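Local atomic coordinates of neurotoxin (Clostridium botulinum, PDB entry 2QN0), a protein that probably acts as a zinc-dependent protease that cleaves SNARE proteins, being the light chain of botulinum neurotoxin serotype C1. Residues 136-141 against 147-152; 130-135 against 176-181. One frame throughout, in Å; residues are numbered along the deposited sequence.

In the fold
The two contacts illustrate how a hairpin and the loop leading into it are each tied to neighbouring parts of the fold. Along the chain the order is 130-135, 136-141, 147-152 and 176-181, which nests contact 1 inside the loop closed by contact 2. Contact 1 is a hairpin at one margin of a mixed sheet, with strand 146-152 outermost and strand 136-141 beside strand 19-23. Contact 2 joins the loop entering that hairpin to the loop between strands 169-171 and 190-193 of the same sheet. Their centres lie about 19 Å apart, and Ser135 touches Ile152 where they meet. Both belong to the clostridial neurotoxin zinc protease family region, in its scaffold rather than among the zinc ligands.

Contact 1 (136-141 against 147-152); sequences VDVKTR and VKTGSI
Asp137 and Lys148 form a salt bridge across the two strands, with OD1 of Asp137 2.8 Å from NZ of Lys148. The ammonium approaches from above the carboxylate plane, 49° out of it. Lys148 reaches this far because CG is anti to its backbone N (chi1 176°) and the rest of the chain is fully extended; it crosses the Asp137 side chain at about a right angle. The second oxygen, OD2, is hydrogen-bonded to NE2 of His25, so each carboxylate oxygen has a partner.

Backbone bonds run along the whole pairing, including Val138 N to Gly150 O at 2.8 Å. This is an antiparallel beta hairpin with a beta bulge: the register slips by one residue between Val138 and Lys139, and Val138 O accepts from Thr149 N at 2.9 Å. Gly150, at phi 159°, adopts backbone angles that would press a CB against the preceding carbonyl.

On the face carrying Val136 and Val138, CG2 of Val136 packs tightly on CG1 of Ile152, 3.4 Å away. CG2 of Val138 meets CG2 of Ile152 at 3.8 Å, and Leu22 of strand 19-23 touches all three side chains. Beyond the bulge, CG2 of Thr149 lies 3.2 Å from OG1 of Thr140. Bent at chi2, Lys139 lays its CD over the Lys148 backbone, and its NZ continues to a salt bridge with Asp23.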
loop_
_atom_site.group_PDB
_atom_site.type_symbol
_atom_site.label_atom_id
_atom_site.label_comp_id
_atom_site.label_asym_id
_atom_site.label_seq_id
_atom_site.Cartn_x
_atom_site.Cartn_y
_atom_site.Cartn_z
ATOM N N VAL A 136 -12.580 1.879 -12.706
ATOM C CA VAL A 136 -13.343 0.717 -12.270
ATOM C C VAL A 136 -14.835 0.984 -12.428
ATOM O O VAL A 136 -15.300 2.103 -12.207
ATOM C CB VAL A 136 -13.032 0.357 -10.792
ATOM C CG1 VAL A 136 -11.537 0.076 -10.631
ATOM C CG2 VAL A 136 -13.460 1.479 -9.874
ATOM N N ASP A 137 -15.580 -0.046 -12.818
ATOM C CA ASP A 137 -17.018 0.098 -13.022
ATOM C C ASP A 137 -17.824 0.246 -11.742
ATOM O O ASP A 137 -17.563 -0.427 -10.741
ATOM C CB ASP A 137 -17.594 -1.102 -13.786
ATOM C CG ASP A 137 -17.017 -1.255 -15.174
ATOM O OD1 ASP A 137 -16.527 -0.257 -15.742
ATOM O OD2 ASP A 137 -17.075 -2.385 -15.701
ATOM N N VAL A 138 -18.805 1.139 -11.791
ATOM C CA VAL A 138 -19.717 1.348 -10.674
ATOM C C VAL A 138 -20.986 0.638 -11.144
ATOM O O VAL A 138 -21.475 0.903 -12.244
ATOM C CB VAL A 138 -20.012 2.844 -10.449
ATOM C CG1 VAL A 138 -21.028 3.016 -9.325
ATOM C CG2 VAL A 138 -18.727 3.578 -10.107
ATOM N N LYS A 139 -21.497 -0.282 -10.332
ATOM C CA LYS A 139 -22.700 -1.028 -10.690
ATOM C C LYS A 139 -23.813 -0.813 -9.674
ATOM O O LYS A 139 -23.560 -0.518 -8.506
ATOM C CB LYS A 139 -22.402 -2.530 -10.756
ATOM C CG LYS A 139 -21.272 -2.942 -11.687
ATOM C CD LYS A 139 -21.685 -2.891 -13.138
ATOM C CE LYS A 139 -20.606 -3.479 -14.040
ATOM N NZ LYS A 139 -20.387 -4.932 -13.794
ATOM N N THR A 140 -25.049 -0.974 -10.135
ATOM C CA THR A 140 -26.221 -0.843 -9.281
ATOM C C THR A 140 -27.111 -2.031 -9.622
ATOM O O THR A 140 -27.073 -2.538 -10.743
ATOM C CB THR A 140 -26.988 0.460 -9.557
ATOM O OG1 THR A 140 -27.460 0.461 -10.909
ATOM C CG2 THR A 140 -26.085 1.664 -9.337
ATOM N N ARG A 141 -27.903 -2.492 -8.664
ATOM C CA ARG A 141 -28.759 -3.632 -8.937
ATOM C C ARG A 141 -30.189 -3.226 -9.268
ATOM O O ARG A 141 -30.709 -2.234 -8.758
ATOM C CB ARG A 141 -28.760 -4.607 -7.755
ATOM C CG ARG A 141 -29.468 -4.102 -6.513
ATOM C CD ARG A 141 -29.677 -5.228 -5.507
ATOM N NE ARG A 141 -28.449 -5.623 -4.821
ATOM C CZ ARG A 141 -27.829 -4.879 -3.909
ATOM N NH1 ARG A 141 -26.719 -5.322 -3.333
ATOM N NH2 ARG A 141 -28.318 -3.692 -3.570
ATOM N N VAL A 147 -26.098 -3.706 -13.244
ATOM C CA VAL A 147 -25.845 -2.930 -14.449
ATOM C C VAL A 147 -24.883 -1.778 -14.175
ATOM O O VAL A 147 -24.971 -1.109 -13.145
ATOM C CB VAL A 147 -27.156 -2.351 -15.035
ATOM C CG1 VAL A 147 -27.791 -1.387 -14.045
ATOM C CG2 VAL A 147 -26.865 -1.648 -16.353
ATOM N N LYS A 148 -23.964 -1.555 -15.107
ATOM C CA LYS A 148 -22.994 -0.479 -14.971
ATOM C C LYS A 148 -23.688 0.867 -15.126
ATOM O O LYS A 148 -24.500 1.054 -16.033
ATOM C CB LYS A 148 -21.900 -0.627 -16.030
ATOM C CG LYS A 148 -20.885 0.503 -16.037
ATOM C CD LYS A 148 -19.751 0.211 -17.006
ATOM C CE LYS A 148 -18.769 1.371 -17.075
ATOM N NZ LYS A 148 -17.605 1.048 -17.942
ATOM N N THR A 149 -23.371 1.800 -14.235
ATOM C CA THR A 149 -23.964 3.129 -14.277
ATOM C C THR A 149 -22.890 4.187 -14.485
ATOM O O THR A 149 -23.190 5.372 -14.636
ATOM C CB THR A 149 -24.709 3.444 -12.973
ATOM O OG1 THR A 149 -23.797 3.356 -11.871
ATOM C CG2 THR A 149 -25.850 2.459 -12.764
ATOM N N GLY A 150 -21.637 3.748 -14.485
ATOM C CA GLY A 150 -20.528 4.664 -14.677
ATOM C C GLY A 150 -19.246 4.065 -14.138
ATOM O O GLY A 150 -19.137 2.849 -13.973
ATOM N N SER A 151 -18.262 4.912 -13.868
ATOM C CA SER A 151 -17.004 4.418 -13.334
ATOM C C SER A 151 -16.287 5.480 -12.519
ATOM O O SER A 151 -16.635 6.660 -12.576
ATOM C CB SER A 151 -16.105 3.925 -14.475
ATOM O OG SER A 151 -15.935 4.917 -15.468
ATOM N N ILE A 152 -15.315 5.046 -11.725
ATOM C CA ILE A 152 -14.521 5.964 -10.920
ATOM C C ILE A 152 -13.050 5.598 -11.114
ATOM O O ILE A 152 -12.732 4.516 -11.606
ATOM C CB ILE A 152 -14.868 5.891 -9.410
ATOM C CG1 ILE A 152 -14.642 4.477 -8.874
ATOM C CG2 ILE A 152 -16.311 6.338 -9.186
ATOM C CD1 ILE A 152 -14.667 4.398 -7.349
#

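Contact 2 (130-135 against 176-181); sequences DVDFNS and TNNTFA
Asp132 and Asn178 make the direct contact between these two loops, a worked case of one carboxylate joining chain segments that otherwise stay apart. Their side chains come from opposite directions, and ND2 of Asn178 donates to OD1 of Asp132 at 3.0 Å. The bond is bent, with an angle of 144° at the hydrogen. It reaches OD1 on the syn side, 23° out of the carboxylate plane, while the two flat groups stand steeply to one another, their planes 74° apart.

The close-knit part is polar. OD1 of Asp132 also accepts from the backbone N of Leu175, and OD2 takes a bond from Asn119, so both oxygens are shared among several donors. The amide of Asn178 is fixed at its other end as well, since its OD1 accepts from Asn121; this probably hinders a flip of the amide and helps keep ND2 turned to the carboxylate.

Around this point the loops are joined more loosely. A water bridges the gap, donating to OD2 of Asp132 at 2.7 Å and accepting from N of Ala181; its approach to O of Thr179 is very short, so that bond's exact length is doubtful. Even the nearest pair of CA atoms, those of Asp132 and Asn178, is 8.4 Å apart, and the buried surface amounts to just 96 Å².

Asp132 is presented at a corner of the chain. Ser135 OG donates to OD1 of Asp130, tying the ends of 130-135 together, and between them Asp132 sits in a type II' beta turn from Val131 to Asn134, closed by a bond from Asn134 N to Val131 O at 3.0 Å.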
loop_
_atom_site.group_PDB
_atom_site.type_symbol
_atom_site.label_atom_id
_atom_site.label_comp_id
_atom_site.label_asym_id
_atom_site.label_seq_id
_atom_site.Cartn_x
_atom_site.Cartn_y
_atom_site.Cartn_z
ATOM N N ASP A 130 -9.216 5.699 -19.096
ATOM C CA ASP A 130 -9.650 4.304 -18.958
ATOM C C ASP A 130 -8.506 3.326 -19.227
ATOM O O ASP A 130 -8.736 2.119 -19.330
ATOM C CB ASP A 130 -10.784 3.967 -19.937
ATOM C CG ASP A 130 -12.097 4.639 -19.582
ATOM O OD1 ASP A 130 -12.452 4.678 -18.384
ATOM O OD2 ASP A 130 -12.783 5.111 -20.512
ATOM N N VAL A 131 -7.282 3.832 -19.332
ATOM C CA VAL A 131 -6.149 2.957 -19.636
ATOM C C VAL A 131 -5.945 1.825 -18.636
ATOM O O VAL A 131 -6.083 2.013 -17.425
ATOM C CB VAL A 131 -4.827 3.754 -19.761
ATOM C CG1 VAL A 131 -4.356 4.219 -18.393
ATOM C CG2 VAL A 131 -3.773 2.892 -20.433
ATOM N N ASP A 132 -5.615 0.649 -19.165
ATOM C CA ASP A 132 -5.383 -0.545 -18.359
ATOM C C ASP A 132 -6.478 -0.784 -17.330
ATOM O O ASP A 132 -7.612 -1.093 -17.695
ATOM C CB ASP A 132 -4.013 -0.456 -17.678
ATOM C CG ASP A 132 -2.870 -0.585 -18.666
ATOM O OD1 ASP A 132 -2.878 -1.555 -19.451
ATOM O OD2 ASP A 132 -1.967 0.278 -18.660
ATOM N N PHE A 133 -6.144 -0.647 -16.048
ATOM C CA PHE A 133 -7.118 -0.854 -14.979
ATOM C C PHE A 133 -7.269 0.369 -14.075
ATOM O O PHE A 133 -7.615 0.241 -12.898
ATOM C CB PHE A 133 -6.711 -2.071 -14.143
ATOM C CG PHE A 133 -6.850 -3.373 -14.877
ATOM C CD1 PHE A 133 -8.073 -4.029 -14.929
ATOM C CD2 PHE A 133 -5.772 -3.916 -15.565
ATOM C CE1 PHE A 133 -8.221 -5.207 -15.657
ATOM C CE2 PHE A 133 -5.909 -5.092 -16.296
ATOM C CZ PHE A 133 -7.138 -5.738 -16.342
ATOM N N ASN A 134 -7.026 1.554 -14.627
ATOM C CA ASN A 134 -7.128 2.786 -13.847
ATOM C C ASN A 134 -8.561 3.193 -13.519
ATOM O O ASN A 134 -8.793 3.944 -12.567
ATOM C CB ASN A 134 -6.422 3.936 -14.568
ATOM C CG ASN A 134 -4.909 3.866 -14.444
ATOM O OD1 ASN A 134 -4.365 2.997 -13.760
ATOM N ND2 ASN A 134 -4.220 4.793 -15.103
ATOM N N SER A 135 -9.522 2.723 -14.307
ATOM C CA SER A 135 -10.918 3.054 -14.036
ATOM C C SER A 135 -11.663 1.777 -13.663
ATOM O O SER A 135 -11.393 0.712 -14.214
ATOM C CB SER A 135 -11.568 3.723 -15.258
ATOM O OG SER A 135 -11.663 2.843 -16.361
ATOM N N THR A 176 -2.262 -7.365 -21.455
ATOM C CA THR A 176 -1.200 -8.215 -21.987
ATOM C C THR A 176 -0.124 -7.543 -22.844
ATOM O O THR A 176 1.069 -7.719 -22.593
ATOM C CB THR A 176 -1.797 -9.382 -22.804
ATOM O OG1 THR A 176 -2.701 -10.128 -21.978
ATOM C CG2 THR A 176 -0.695 -10.310 -23.292
ATOM N N ASN A 177 -0.535 -6.776 -23.849
ATOM C CA ASN A 177 0.423 -6.131 -24.745
ATOM C C ASN A 177 1.069 -4.831 -24.272
ATOM O O ASN A 177 1.757 -4.165 -25.048
ATOM C CB ASN A 177 -0.221 -5.904 -26.116
ATOM C CG ASN A 177 -0.636 -7.202 -26.786
ATOM O OD1 ASN A 177 0.163 -8.131 -26.916
ATOM N ND2 ASN A 177 -1.890 -7.271 -27.215
ATOM N N ASN A 178 0.862 -4.462 -23.012
ATOM C CA ASN A 178 1.468 -3.240 -22.494
ATOM C C ASN A 178 2.551 -3.569 -21.471
ATOM O O ASN A 178 2.741 -4.727 -21.098
ATOM C CB ASN A 178 0.419 -2.342 -21.823
ATOM C CG ASN A 178 -0.711 -1.952 -22.758
ATOM O OD1 ASN A 178 -0.489 -1.645 -23.930
ATOM N ND2 ASN A 178 -1.933 -1.942 -22.234
ATOM N N THR A 179 3.271 -2.542 -21.036
ATOM C CA THR A 179 4.304 -2.697 -20.017
ATOM C C THR A 179 3.746 -1.986 -18.785
ATOM O O THR A 179 2.751 -1.274 -18.892
ATOM C CB THR A 179 5.629 -2.038 -20.446
ATOM O OG1 THR A 179 5.391 -0.673 -20.807
ATOM C CG2 THR A 179 6.233 -2.781 -21.633
ATOM N N PHE A 180 4.371 -2.171 -17.625
ATOM C CA PHE A 180 3.884 -1.545 -16.393
ATOM C C PHE A 180 4.115 -0.040 -16.290
ATOM O O PHE A 180 5.244 0.423 -16.119
ATOM C CB PHE A 180 4.500 -2.239 -15.173
ATOM C CG PHE A 180 3.957 -3.617 -14.923
ATOM C CD1 PHE A 180 2.654 -3.792 -14.465
ATOM C CD2 PHE A 180 4.742 -4.743 -15.157
ATOM C CE1 PHE A 180 2.137 -5.072 -14.244
ATOM C CE2 PHE A 180 4.237 -6.027 -14.939
ATOM C CZ PHE A 180 2.932 -6.191 -14.482
ATOM N N ALA A 181 3.024 0.716 -16.375
ATOM C CA ALA A 181 3.074 2.168 -16.292
ATOM C C ALA A 181 3.628 2.669 -14.956
ATOM O O ALA A 181 4.180 3.763 -14.886
ATOM C CB ALA A 181 1.677 2.748 -16.528
HETATM O O HOH W 1 0.608 -0.294 -18.088
#